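Local coordinates for putative aldehyde dehydrogenase (Burkholderia cenocepacia, PDB 4YWE), which probably oxidises aldehydes with NAD or NADP as the electron acceptor, as members of the aldehyde dehydrogenase family generally do, at residues A[257-270]-A[415-428]. Residues are numbered along the deposited sequence; the frame is centred on the assembly and turned at random.
Sequences LGGKSPQIVFADAD and YGLVAGIWTRDGAR
R428 lies flat over one face of the F266 ring. R428 CD sits 3.5 Å from the centroid of the F266 ring, and the guanidinium continues the stack, with planes 15° apart. The chain of R428 bends at chi3 (-70°), which folds the guanidinium down onto the ring. D425 CB lies over the opposite face of this guanidinium. At its edge, R428 NH1 meets D268 OD1 at 3.3 Å in a salt bridge, while NE pairs with E403. W422 O lies at the edge of the F266 ring, in its plane.

The W422 indole is approached edge-on. W422 NE1 donates to Q263 OE1 at 2.9 Å, within the indole plane but from above the amide carbonyl plane. The Q263 chain turns at chi2 (-96°) and runs alongside the indole. Its amide oxygen lies over G420, which has no side chain. Near the other end, Y415 sets a ring face over the backbone of G259.

D268 binds the turn after strand 418-422. D268 OD1 uses its syn lone pair toward T423 OG1, at 2.6 Å. D268 OD2 takes weak bonds from R424 N and D425 N. T423 OG1 also accepts from D425 N, forming an ST turn, and D425 caps the following helix through R428 N.

Strands 261-265 and 418-422 run side by side in parallel. G420 N to P262 O (3.1 Å) and I264 N to G420 O (2.8 Å) begin the ladder; W422 N to I264 O and F266 N to W422 O continue it. In this family the sheet belongs to the catalytic domain; the L417 side chain is about 5 Å from that of E256, a predicted active-site residue. Strand 293-299 flanks 261-265, and strand 440-443 flanks 418-422. Helix 271-283 packs on the face bearing Q263 and W422.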
loop_
_atom_site.group_PDB
_atom_site.type_symbol
_atom_site.label_atom_id
_atom_site.label_comp_id
_atom_site.label_asym_id
_atom_site.label_seq_id
_atom_site.Cartn_x
_atom_site.Cartn_y
_atom_site.Cartn_z
ATOM N N LEU A 257 3.218 -26.979 1.632
ATOM C CA LEU A 257 3.552 -28.336 2.048
ATOM C C LEU A 257 3.146 -28.618 3.491
ATOM O O LEU A 257 2.376 -27.866 4.090
ATOM C CB LEU A 257 5.050 -28.579 1.860
ATOM C CG LEU A 257 5.586 -28.125 0.498
ATOM C CD1 LEU A 257 7.082 -28.371 0.390
ATOM C CD2 LEU A 257 4.841 -28.816 -0.639
ATOM N N GLY A 258 3.664 -29.712 4.043
ATOM C CA GLY A 258 3.320 -30.122 5.392
ATOM C C GLY A 258 4.055 -29.349 6.470
ATOM O O GLY A 258 4.769 -28.389 6.183
ATOM N N GLY A 259 3.880 -29.770 7.719
ATOM C CA GLY A 259 4.526 -29.102 8.830
ATOM C C GLY A 259 4.609 -29.916 10.105
ATOM O O GLY A 259 4.035 -31.001 10.210
ATOM N N LYS A 260 5.343 -29.381 11.075
ATOM C CA LYS A 260 5.431 -29.962 12.407
ATOM C C LYS A 260 5.196 -28.845 13.415
ATOM O O LYS A 260 6.038 -28.570 14.272
ATOM C CB LYS A 260 6.792 -30.627 12.627
ATOM C CG LYS A 260 6.809 -31.643 13.755
ATOM C CD LYS A 260 5.916 -32.830 13.432
ATOM C CE LYS A 260 5.756 -33.744 14.633
ATOM N NZ LYS A 260 4.936 -34.943 14.311
ATOM N N SER A 261 4.038 -28.204 13.293
ATOM C CA SER A 261 3.724 -26.984 14.028
ATOM C C SER A 261 3.634 -27.199 15.536
ATOM O O SER A 261 2.908 -28.076 16.001
ATOM C CB SER A 261 2.415 -26.393 13.508
ATOM O OG SER A 261 2.510 -26.105 12.122
ATOM N N PRO A 262 4.376 -26.385 16.302
ATOM C CA PRO A 262 4.448 -26.486 17.760
ATOM C C PRO A 262 3.481 -25.573 18.513
ATOM O O PRO A 262 3.205 -24.449 18.085
ATOM C CB PRO A 262 5.891 -26.074 18.049
ATOM C CG PRO A 262 6.169 -25.035 17.006
ATOM C CD PRO A 262 5.368 -25.429 15.776
ATOM N N GLN A 263 2.972 -26.074 19.633
ATOM C CA GLN A 263 2.243 -25.261 20.596
ATOM C C GLN A 263 3.164 -24.977 21.778
ATOM O O GLN A 263 3.628 -25.905 22.440
ATOM C CB GLN A 263 0.974 -25.974 21.068
ATOM C CG GLN A 263 -0.020 -26.298 19.965
ATOM C CD GLN A 263 -1.104 -25.248 19.829
ATOM O OE1 GLN A 263 -0.895 -24.078 20.147
ATOM N NE2 GLN A 263 -2.276 -25.665 19.363
ATOM N N ILE A 264 3.434 -23.703 22.039
ATOM C CA ILE A 264 4.358 -23.324 23.104
ATOM C C ILE A 264 3.596 -22.800 24.318
ATOM O O ILE A 264 2.957 -21.750 24.254
ATOM C CB ILE A 264 5.376 -22.282 22.607
ATOM C CG1 ILE A 264 6.024 -22.751 21.304
ATOM C CG2 ILE A 264 6.435 -22.023 23.668
ATOM C CD1 ILE A 264 6.872 -21.694 20.628
ATOM N N VAL A 265 3.672 -23.535 25.426
ATOM C CA VAL A 265 2.933 -23.177 26.633
ATOM C C VAL A 265 3.872 -22.820 27.783
ATOM O O VAL A 265 4.753 -23.602 28.144
ATOM C CB VAL A 265 1.988 -24.316 27.057
ATOM C CG1 VAL A 265 1.129 -23.876 28.234
ATOM C CG2 VAL A 265 1.117 -24.750 25.889
ATOM N N PHE A 266 3.670 -21.639 28.361
ATOM C CA PHE A 266 4.461 -21.194 29.507
ATOM C C PHE A 266 3.688 -21.366 30.810
ATOM O O PHE A 266 2.478 -21.584 30.800
ATOM C CB PHE A 266 4.882 -19.735 29.336
ATOM C CG PHE A 266 5.933 -19.532 28.288
ATOM C CD1 PHE A 266 5.590 -19.461 26.950
ATOM C CD2 PHE A 266 7.268 -19.414 28.641
ATOM C CE1 PHE A 266 6.556 -19.280 25.984
ATOM C CE2 PHE A 266 8.240 -19.230 27.679
ATOM C CZ PHE A 266 7.885 -19.163 26.348
ATOM N N ALA A 267 4.399 -21.254 31.929
ATOM C CA ALA A 267 3.817 -21.484 33.249
ATOM C C ALA A 267 2.742 -20.459 33.606
ATOM O O ALA A 267 1.885 -20.721 34.449
ATOM C CB ALA A 267 4.912 -21.483 34.311
ATOM N N ASP A 268 2.787 -19.296 32.966
ATOM C CA ASP A 268 1.843 -18.226 33.275
ATOM C C ASP A 268 0.652 -18.216 32.320
ATOM O O ASP A 268 -0.107 -17.251 32.281
ATOM C CB ASP A 268 2.550 -16.868 33.237
ATOM C CG ASP A 268 2.966 -16.462 31.834
ATOM O OD1 ASP A 268 3.143 -17.351 30.975
ATOM O OD2 ASP A 268 3.117 -15.245 31.591
ATOM N N ALA A 269 0.489 -19.289 31.554
ATOM C CA ALA A 269 -0.572 -19.350 30.554
ATOM C C ALA A 269 -1.905 -19.766 31.166
ATOM O O ALA A 269 -1.949 -20.411 32.213
ATOM C CB ALA A 269 -0.189 -20.306 29.432
ATOM N N ASP A 270 -2.989 -19.383 30.501
ATOM C CA ASP A 270 -4.329 -19.793 30.900
ATOM C C ASP A 270 -4.591 -21.204 30.381
ATOM O O ASP A 270 -5.025 -21.386 29.242
ATOM C CB ASP A 270 -5.375 -18.809 30.362
ATOM C CG ASP A 270 -6.741 -18.989 31.003
ATOM O OD1 ASP A 270 -7.052 -20.103 31.472
ATOM O OD2 ASP A 270 -7.510 -18.005 31.035
ATOM N N TYR A 415 10.558 -28.221 9.171
ATOM C CA TYR A 415 9.312 -27.543 8.835
ATOM C C TYR A 415 9.189 -26.181 9.512
ATOM O O TYR A 415 9.900 -25.880 10.472
ATOM C CB TYR A 415 8.118 -28.417 9.218
ATOM C CG TYR A 415 8.104 -29.769 8.541
ATOM C CD1 TYR A 415 7.591 -29.921 7.259
ATOM C CD2 TYR A 415 8.601 -30.896 9.185
ATOM C CE1 TYR A 415 7.575 -31.156 6.637
ATOM C CE2 TYR A 415 8.590 -32.136 8.571
ATOM C CZ TYR A 415 8.075 -32.260 7.297
ATOM O OH TYR A 415 8.060 -33.490 6.681
ATOM N N GLY A 416 8.278 -25.362 8.996
ATOM C CA GLY A 416 8.012 -24.047 9.548
ATOM C C GLY A 416 6.776 -23.447 8.910
ATOM O O GLY A 416 6.871 -22.704 7.935
ATOM N N LEU A 417 5.611 -23.772 9.459
ATOM C CA LEU A 417 4.348 -23.383 8.846
ATOM C C LEU A 417 3.516 -22.491 9.766
ATOM O O LEU A 417 3.153 -21.373 9.398
ATOM C CB LEU A 417 3.549 -24.630 8.457
ATOM C CG LEU A 417 2.266 -24.417 7.655
ATOM C CD1 LEU A 417 2.556 -23.641 6.384
ATOM C CD2 LEU A 417 1.616 -25.750 7.326
ATOM N N VAL A 418 3.219 -22.995 10.960
ATOM C CA VAL A 418 2.402 -22.281 11.936
ATOM C C VAL A 418 2.985 -22.504 13.333
ATOM O O VAL A 418 3.586 -23.544 13.597
ATOM C CB VAL A 418 0.915 -22.733 11.850
ATOM C CG1 VAL A 418 0.126 -22.329 13.088
ATOM C CG2 VAL A 418 0.254 -22.173 10.595
ATOM N N ALA A 419 2.840 -21.521 14.217
ATOM C CA ALA A 419 3.238 -21.694 15.608
ATOM C C ALA A 419 2.239 -21.026 16.548
ATOM O O ALA A 419 1.713 -19.953 16.249
ATOM C CB ALA A 419 4.634 -21.141 15.834
ATOM N N GLY A 420 1.976 -21.673 17.679
ATOM C CA GLY A 420 1.088 -21.124 18.688
ATOM C C GLY A 420 1.815 -20.765 19.970
ATOM O O GLY A 420 2.647 -21.531 20.458
ATOM N N ILE A 421 1.501 -19.594 20.518
ATOM C CA ILE A 421 2.132 -19.121 21.745
ATOM C C ILE A 421 1.094 -18.951 22.848
ATOM O O ILE A 421 0.123 -18.213 22.686
ATOM C CB ILE A 421 2.880 -17.797 21.515
ATOM C CG1 ILE A 421 3.998 -17.978 20.485
ATOM C CG2 ILE A 421 3.441 -17.271 22.827
ATOM C CD1 ILE A 421 4.707 -16.686 20.128
ATOM N N TRP A 422 1.303 -19.629 23.972
ATOM C CA TRP A 422 0.394 -19.505 25.106
ATOM C C TRP A 422 1.119 -18.964 26.335
ATOM O O TRP A 422 1.868 -19.684 26.996
ATOM C CB TRP A 422 -0.258 -20.852 25.422
ATOM C CG TRP A 422 -1.100 -21.379 24.300
ATOM C CD1 TRP A 422 -0.691 -22.182 23.275
ATOM C CD2 TRP A 422 -2.494 -21.133 24.082
ATOM N NE1 TRP A 422 -1.744 -22.454 22.436
ATOM C CE2 TRP A 422 -2.866 -21.821 22.911
ATOM C CE3 TRP A 422 -3.468 -20.396 24.766
ATOM C CZ2 TRP A 422 -4.163 -21.797 22.407
ATOM C CZ3 TRP A 422 -4.759 -20.375 24.266
ATOM C CH2 TRP A 422 -5.094 -21.070 23.098
ATOM N N THR A 423 0.888 -17.688 26.627
ATOM C CA THR A 423 1.481 -17.022 27.783
ATOM C C THR A 423 0.771 -15.696 28.041
ATOM O O THR A 423 0.181 -15.114 27.131
ATOM C CB THR A 423 2.990 -16.764 27.586
ATOM O OG1 THR A 423 3.510 -16.062 28.720
ATOM C CG2 THR A 423 3.231 -15.937 26.335
ATOM N N ARG A 424 0.827 -15.222 29.282
ATOM C CA ARG A 424 0.185 -13.958 29.638
ATOM C C ARG A 424 1.121 -12.770 29.444
ATOM O O ARG A 424 0.670 -11.635 29.299
ATOM C CB ARG A 424 -0.312 -13.993 31.085
ATOM C CG ARG A 424 -1.644 -14.699 31.272
ATOM C CD ARG A 424 -2.062 -14.699 32.734
ATOM N NE ARG A 424 -3.313 -15.420 32.949
ATOM C CZ ARG A 424 -3.387 -16.694 33.319
ATOM N NH1 ARG A 424 -2.279 -17.395 33.519
ATOM N NH2 ARG A 424 -4.570 -17.268 33.492
ATOM N N ASP A 425 2.424 -13.033 29.443
ATOM C CA ASP A 425 3.413 -11.968 29.311
ATOM C C ASP A 425 3.410 -11.381 27.903
ATOM O O ASP A 425 3.762 -12.059 26.938
ATOM C CB ASP A 425 4.809 -12.485 29.658
ATOM C CG ASP A 425 5.818 -11.366 29.821
ATOM O OD1 ASP A 425 6.333 -10.871 28.796
ATOM O OD2 ASP A 425 6.097 -10.980 30.975
ATOM N N GLY A 426 3.020 -10.115 27.795
ATOM C CA GLY A 426 2.930 -9.445 26.510
ATOM C C GLY A 426 4.246 -9.284 25.779
ATOM O O GLY A 426 4.322 -9.499 24.567
ATOM N N ALA A 427 5.284 -8.897 26.514
ATOM C CA ALA A 427 6.607 -8.723 25.932
ATOM C C ALA A 427 7.099 -10.047 25.364
ATOM O O ALA A 427 7.634 -10.096 24.258
ATOM C CB ALA A 427 7.584 -8.189 26.967
ATOM N N ARG A 428 6.893 -11.115 26.127
ATOM C CA ARG A 428 7.290 -12.457 25.718
ATOM C C ARG A 428 6.569 -12.895 24.444
ATOM O O ARG A 428 7.167 -13.529 23.575
ATOM C CB ARG A 428 7.019 -13.452 26.848
ATOM C CG ARG A 428 7.258 -14.905 26.478
ATOM C CD ARG A 428 6.869 -15.818 27.624
ATOM N NE ARG A 428 7.797 -15.705 28.744
ATOM C CZ ARG A 428 7.508 -16.063 29.990
ATOM N NH1 ARG A 428 6.308 -16.546 30.281
ATOM N NH2 ARG A 428 8.417 -15.929 30.947
HETATM O O HOH W 1 5.881 -26.400 10.972
HETATM O O HOH W 2 7.901 -26.104 12.645
#